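Local coordinates for bifunctional protein PutA (PDB 5UR2) that probably oxidises L-proline to L-glutamate in two steps, through FAD-dependent proline dehydrogenase and NAD-dependent L-glutamate gamma-semialdehyde dehydrogenase activities, at residues V271-L276 / R300-A305. Residues are numbered along the deposited sequence; the frame is centred on the assembly and turned at random.
Sequences VIQAYL and RLVKGA. With P5F (N-propargylglycine-modified flavin adenine dinucleotide), chain F.
V271-Q273 and R300-V302 pair as neighbouring parallel strands, axes 4.8 Å apart at 23°, the fourth and fifth staves of the proline dehydrogenase TIM barrel, joined through helix 279-293 in a right-handed beta-alpha-beta crossover. I272 sits between two backbone bonds, its N donating to R300 O and its O accepting V302 N at 3.0 Å. A274 N continues the pairing onto V302 O, and beyond both strand ends Y275 N, within the type I turn Q273-L276, donates to K303 O. I272 and L301 face the surrounding helices, where I272 CG2 meets L301 CD1. V271, Q273, R300 and V302 instead line the flavin side. There V271 CG2 rests against R300 CD (3.8 Å), while R300 NH1 forms a salt bridge with D239 and NH2 a hydrogen bond with S196. Q273 and V302 run side by side; the glutamine chain bends at chi2 (141°) and brings NE2 to flavin O2 at 2.7 Å, an oxygen that also accepts A305 N. K303, extended beyond CG, carries NZ to O1A of the cofactor diphosphate (2.8 Å) and weakly to O1P, with D331 as a salt-bridge partner. G304 donates weakly through N to ribityl O2', and its O accepts ribose O2B. The Y275 hydroxyl is held by Y306 N, and G304 CA lies 3.4 Å from the Y275 ring centroid, a CH-pi contact only 10° off the ring normal.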
ATOM      1  N   VAL B 271     -13.757  50.585  -2.942  1.00 26.20           N
ATOM      2  CA  VAL B 271     -14.024  49.729  -1.793  1.00 21.96           C
ATOM      3  C   VAL B 271     -12.718  49.213  -1.210  1.00 24.28           C
ATOM      4  O   VAL B 271     -11.818  48.784  -1.940  1.00 23.15           O
ATOM      5  CB  VAL B 271     -14.948  48.562  -2.180  1.00 23.76           C
ATOM      6  CG1 VAL B 271     -15.027  47.566  -1.035  1.00 25.46           C
ATOM      7  CG2 VAL B 271     -16.349  49.085  -2.503  1.00 21.96           C
ATOM      8  N   ILE B 272     -12.631  49.217   0.121  1.00 26.17           N
ATOM      9  CA  ILE B 272     -11.562  48.547   0.845  1.00 19.74           C
ATOM     10  C   ILE B 272     -12.185  47.514   1.777  1.00 25.36           C
ATOM     11  O   ILE B 272     -13.180  47.803   2.453  1.00 20.31           O
ATOM     12  CB  ILE B 272     -10.697  49.564   1.620  1.00 20.98           C
ATOM     13  CG1 ILE B 272      -9.848  50.401   0.646  1.00 20.30           C
ATOM     14  CG2 ILE B 272      -9.810  48.860   2.638  1.00 26.94           C
ATOM     15  CD1 ILE B 272      -8.798  49.587  -0.119  1.00 18.66           C
ATOM     16  N   GLN B 273     -11.597  46.302   1.802  1.00 18.46           N
ATOM     17  CA  GLN B 273     -12.101  45.164   2.582  1.00 24.22           C
ATOM     18  C   GLN B 273     -11.246  44.984   3.835  1.00 24.55           C
ATOM     19  O   GLN B 273     -10.091  44.555   3.752  1.00 22.43           O
ATOM     20  CB  GLN B 273     -12.093  43.879   1.753  1.00 19.32           C
ATOM     21  CG  GLN B 273     -12.946  43.961   0.469  1.00 21.51           C
ATOM     22  CD  GLN B 273     -12.305  43.259  -0.710  1.00 19.83           C
ATOM     23  OE1 GLN B 273     -11.090  43.345  -0.904  1.00 18.20           O
ATOM     24  NE2 GLN B 273     -13.118  42.573  -1.525  1.00 19.16           N
ATOM     25  N   ALA B 274     -11.825  45.288   5.002  1.00 20.12           N
ATOM     26  CA  ALA B 274     -11.075  45.215   6.245  1.00 24.40           C
ATOM     27  C   ALA B 274     -10.711  43.790   6.642  1.00 22.39           C
ATOM     28  O   ALA B 274      -9.882  43.612   7.535  1.00 21.24           O
ATOM     29  CB  ALA B 274     -11.867  45.879   7.388  1.00 21.03           C
ATOM     30  N   TYR B 275     -11.292  42.770   6.029  1.00 20.05           N
ATOM     31  CA  TYR B 275     -10.857  41.437   6.417  1.00 21.93           C
ATOM     32  C   TYR B 275      -9.540  41.040   5.762  1.00 23.01           C
ATOM     33  O   TYR B 275      -9.043  39.938   6.034  1.00 24.23           O
ATOM     34  CB  TYR B 275     -11.959  40.397   6.132  1.00 20.24           C
ATOM     35  CG  TYR B 275     -12.232  39.969   4.693  1.00 22.33           C
ATOM     36  CD1 TYR B 275     -11.683  40.636   3.588  1.00 19.01           C
ATOM     37  CD2 TYR B 275     -13.093  38.886   4.444  1.00 18.42           C
ATOM     38  CE1 TYR B 275     -11.972  40.210   2.270  1.00 22.41           C
ATOM     39  CE2 TYR B 275     -13.385  38.462   3.150  1.00 17.54           C
ATOM     40  CZ  TYR B 275     -12.825  39.112   2.067  1.00 26.66           C
ATOM     41  OH  TYR B 275     -13.151  38.671   0.793  1.00 20.95           O
ATOM     42  N   LEU B 276      -8.964  41.904   4.918  1.00 17.93           N
ATOM     43  CA  LEU B 276      -7.656  41.644   4.329  1.00 19.44           C
ATOM     44  C   LEU B 276      -6.549  42.098   5.272  1.00 24.41           C
ATOM     45  O   LEU B 276      -6.643  43.168   5.891  1.00 20.87           O
ATOM     46  CB  LEU B 276      -7.490  42.358   2.987  1.00 16.87           C
ATOM     47  CG  LEU B 276      -8.403  41.861   1.857  1.00 20.74           C
ATOM     48  CD1 LEU B 276      -8.126  42.628   0.561  1.00 17.46           C
ATOM     49  CD2 LEU B 276      -8.262  40.344   1.672  1.00 21.02           C
ATOM     50  N   ARG B 300     -15.434  53.231   0.469  1.00 22.43           N
ATOM     51  CA  ARG B 300     -16.509  52.455   1.083  1.00 25.11           C
ATOM     52  C   ARG B 300     -15.867  51.310   1.851  1.00 26.21           C
ATOM     53  O   ARG B 300     -15.345  50.364   1.250  1.00 23.71           O
ATOM     54  CB  ARG B 300     -17.495  51.921   0.048  1.00 21.41           C
ATOM     55  CG  ARG B 300     -18.565  51.036   0.668  1.00 25.32           C
ATOM     56  CD  ARG B 300     -19.260  50.198  -0.370  1.00 31.55           C
ATOM     57  NE  ARG B 300     -20.014  51.005  -1.326  1.00 35.26           N
ATOM     58  CZ  ARG B 300     -20.415  50.544  -2.506  1.00 41.75           C
ATOM     59  NH1 ARG B 300     -20.110  49.292  -2.863  1.00 41.56           N
ATOM     60  NH2 ARG B 300     -21.098  51.328  -3.327  1.00 43.13           N
ATOM     61  N   LEU B 301     -15.894  51.392   3.173  1.00 28.50           N
ATOM     62  CA  LEU B 301     -15.201  50.417   4.002  1.00 24.66           C
ATOM     63  C   LEU B 301     -16.164  49.269   4.302  1.00 27.55           C
ATOM     64  O   LEU B 301     -17.237  49.488   4.876  1.00 20.98           O
ATOM     65  CB  LEU B 301     -14.690  51.083   5.275  1.00 20.69           C
ATOM     66  CG  LEU B 301     -13.781  50.264   6.187  1.00 24.00           C
ATOM     67  CD1 LEU B 301     -12.468  49.878   5.499  1.00 21.94           C
ATOM     68  CD2 LEU B 301     -13.522  51.041   7.480  1.00 20.67           C
ATOM     69  N   VAL B 302     -15.814  48.064   3.847  1.00 26.57           N
ATOM     70  CA  VAL B 302     -16.600  46.863   4.092  1.00 22.82           C
ATOM     71  C   VAL B 302     -15.717  45.890   4.859  1.00 19.71           C
ATOM     72  O   VAL B 302     -14.536  46.140   5.072  1.00 19.45           O
ATOM     73  CB  VAL B 302     -17.124  46.216   2.789  1.00 20.48           C
ATOM     74  CG1 VAL B 302     -17.791  47.248   1.900  1.00 20.98           C
ATOM     75  CG2 VAL B 302     -15.990  45.527   2.017  1.00 19.48           C
ATOM     76  N   LYS B 303     -16.296  44.764   5.272  1.00 19.71           N
ATOM     77  CA  LYS B 303     -15.438  43.721   5.827  1.00 26.99           C
ATOM     78  C   LYS B 303     -14.898  42.804   4.728  1.00 18.85           C
ATOM     79  O   LYS B 303     -13.680  42.691   4.571  1.00 28.14           O
ATOM     80  CB  LYS B 303     -16.164  42.956   6.938  1.00 19.56           C
ATOM     81  CG  LYS B 303     -16.268  43.863   8.147  1.00 19.96           C
ATOM     82  CD  LYS B 303     -16.973  43.294   9.326  1.00 20.30           C
ATOM     83  CE  LYS B 303     -17.227  44.434  10.327  1.00 29.30           C
ATOM     84  NZ  LYS B 303     -18.058  44.023  11.472  1.00 25.90           N
ATOM     85  N   GLY B 304     -15.777  42.207   3.921  1.00 31.60           N
ATOM     86  CA  GLY B 304     -15.330  41.400   2.791  1.00 30.39           C
ATOM     87  C   GLY B 304     -16.260  40.250   2.449  1.00 25.81           C
ATOM     88  O   GLY B 304     -16.794  39.597   3.348  1.00 30.44           O
ATOM     89  N   ALA B 305     -16.461  39.989   1.159  1.00 21.04           N
ATOM     90  CA  ALA B 305     -17.473  39.038   0.686  1.00 25.41           C
ATOM     91  C   ALA B 305     -16.920  37.676   0.269  1.00 22.04           C
ATOM     92  O   ALA B 305     -17.709  36.786  -0.063  1.00 25.69           O
ATOM     93  CB  ALA B 305     -18.246  39.631  -0.507  1.00 19.08           C
TER
HETATM   94  PA  P5F F1001     -20.377  41.050  10.415  1.00 25.26           P
HETATM   95  O1A P5F F1001     -20.052  42.002  11.615  1.00 30.61           O
HETATM   96  O2A P5F F1001     -21.084  39.821  10.706  1.00 23.04           O
HETATM   97  O5B P5F F1001     -19.176  40.509   9.687  1.00 24.68           O
HETATM   98  C5B P5F F1001     -19.171  39.373   8.831  1.00 16.78           C
HETATM   99  C4B P5F F1001     -17.860  39.376   8.029  1.00 20.64           C
HETATM  100  O4B P5F F1001     -16.732  39.024   8.793  1.00 25.39           O
HETATM  101  C3B P5F F1001     -17.792  38.464   6.839  1.00 17.28           C
HETATM  102  O3B P5F F1001     -18.468  38.962   5.748  1.00 18.70           O
HETATM  103  C2B P5F F1001     -16.339  38.359   6.601  1.00 17.09           C
HETATM  104  O2B P5F F1001     -15.909  39.473   5.897  1.00 18.70           O
HETATM  105  C1B P5F F1001     -15.776  38.406   7.976  1.00 22.79           C
HETATM  106  N9A P5F F1001     -15.482  37.114   8.543  1.00 19.76           N
HETATM  107  C8A P5F F1001     -16.352  36.050   8.741  1.00 21.14           C
HETATM  108  N7A P5F F1001     -15.675  35.048   9.316  1.00 23.15           N
HETATM  109  C5A P5F F1001     -14.347  35.425   9.528  1.00 21.13           C
HETATM  110  C6A P5F F1001     -13.215  34.807  10.053  1.00 30.15           C
HETATM  111  N6A P5F F1001     -13.281  33.465  10.560  1.00 28.95           N
HETATM  112  N1A P5F F1001     -12.037  35.458  10.094  1.00 25.32           N
HETATM  113  C2A P5F F1001     -11.925  36.723   9.634  1.00 17.31           C
HETATM  114  N3A P5F F1001     -13.009  37.345   9.087  1.00 20.52           N
HETATM  115  C4A P5F F1001     -14.206  36.748   9.024  1.00 11.73           C
HETATM  116  N1  P5F F1001     -17.769  42.966   0.118  1.00 32.81           N
HETATM  117  C2  P5F F1001     -16.614  42.962  -0.748  1.00 27.86           C
HETATM  118  O2  P5F F1001     -15.598  42.073  -0.474  1.00 28.25           O
HETATM  119  N3  P5F F1001     -16.518  43.864  -1.856  1.00 42.77           N
HETATM  120  C4  P5F F1001     -17.543  44.792  -2.161  1.00 45.20           C
HETATM  121  O4  P5F F1001     -17.384  45.645  -3.261  1.00 38.12           O
HETATM  122  C4X P5F F1001     -18.767  44.791  -1.255  1.00 42.68           C
HETATM  123  N5  P5F F1001     -19.942  45.608  -1.552  1.00 44.45           N
HETATM  124  C5X P5F F1001     -20.851  45.868  -0.418  1.00 44.35           C
HETATM  125  C6  P5F F1001     -21.731  47.077  -0.431  1.00 35.93           C
HETATM  126  C7  P5F F1001     -22.541  47.375   0.693  1.00 36.35           C
HETATM  127  C7M P5F F1001     -23.425  48.602   0.667  1.00 38.53           C
HETATM  128  C8  P5F F1001     -22.522  46.529   1.843  1.00 37.04           C
HETATM  129  C8M P5F F1001     -23.366  46.817   3.059  1.00 35.48           C
HETATM  130  C9  P5F F1001     -21.690  45.384   1.865  1.00 44.42           C
HETATM  131  C9A P5F F1001     -20.838  45.062   0.685  1.00 44.53           C
HETATM  132  N10 P5F F1001     -19.962  43.889   0.720  1.00 42.88           N
HETATM  133  C10 P5F F1001     -18.838  43.900  -0.174  1.00 37.02           C
HETATM  134  C1' P5F F1001     -20.085  42.822   1.744  1.00 45.64           C
HETATM  135  C2' P5F F1001     -19.378  43.180   3.052  1.00 38.89           C
HETATM  136  O2' P5F F1001     -18.020  43.188   2.828  1.00 37.21           O
HETATM  137  C3' P5F F1001     -19.691  42.253   4.229  1.00 40.40           C
HETATM  138  O3' P5F F1001     -19.257  40.984   3.912  1.00 41.32           O
HETATM  139  C4' P5F F1001     -21.163  42.158   4.602  1.00 38.78           C
HETATM  140  O4' P5F F1001     -21.751  43.364   4.257  1.00 37.99           O
HETATM  141  C5' P5F F1001     -21.451  41.734   6.055  1.00 38.49           C
HETATM  142  O5' P5F F1001     -20.573  42.307   7.004  1.00 40.31           O
HETATM  143  P   P5F F1001     -21.005  42.882   8.458  1.00 31.20           P
HETATM  144  O1P P5F F1001     -20.139  44.043   9.079  1.00 39.18           O
HETATM  145  O2P P5F F1001     -22.534  43.161   8.203  1.00 31.65           O
HETATM  146  O3P P5F F1001     -21.273  41.511   9.321  1.00 26.14           O
HETATM  147  C21 P5F F1001     -20.603  44.279  -3.707  1.00 57.11           C
HETATM  148  C22 P5F F1001     -20.276  45.061  -2.655  1.00 60.85           C
HETATM  149  C23 P5F F1001     -19.641  44.087  -4.892  1.00 57.60           C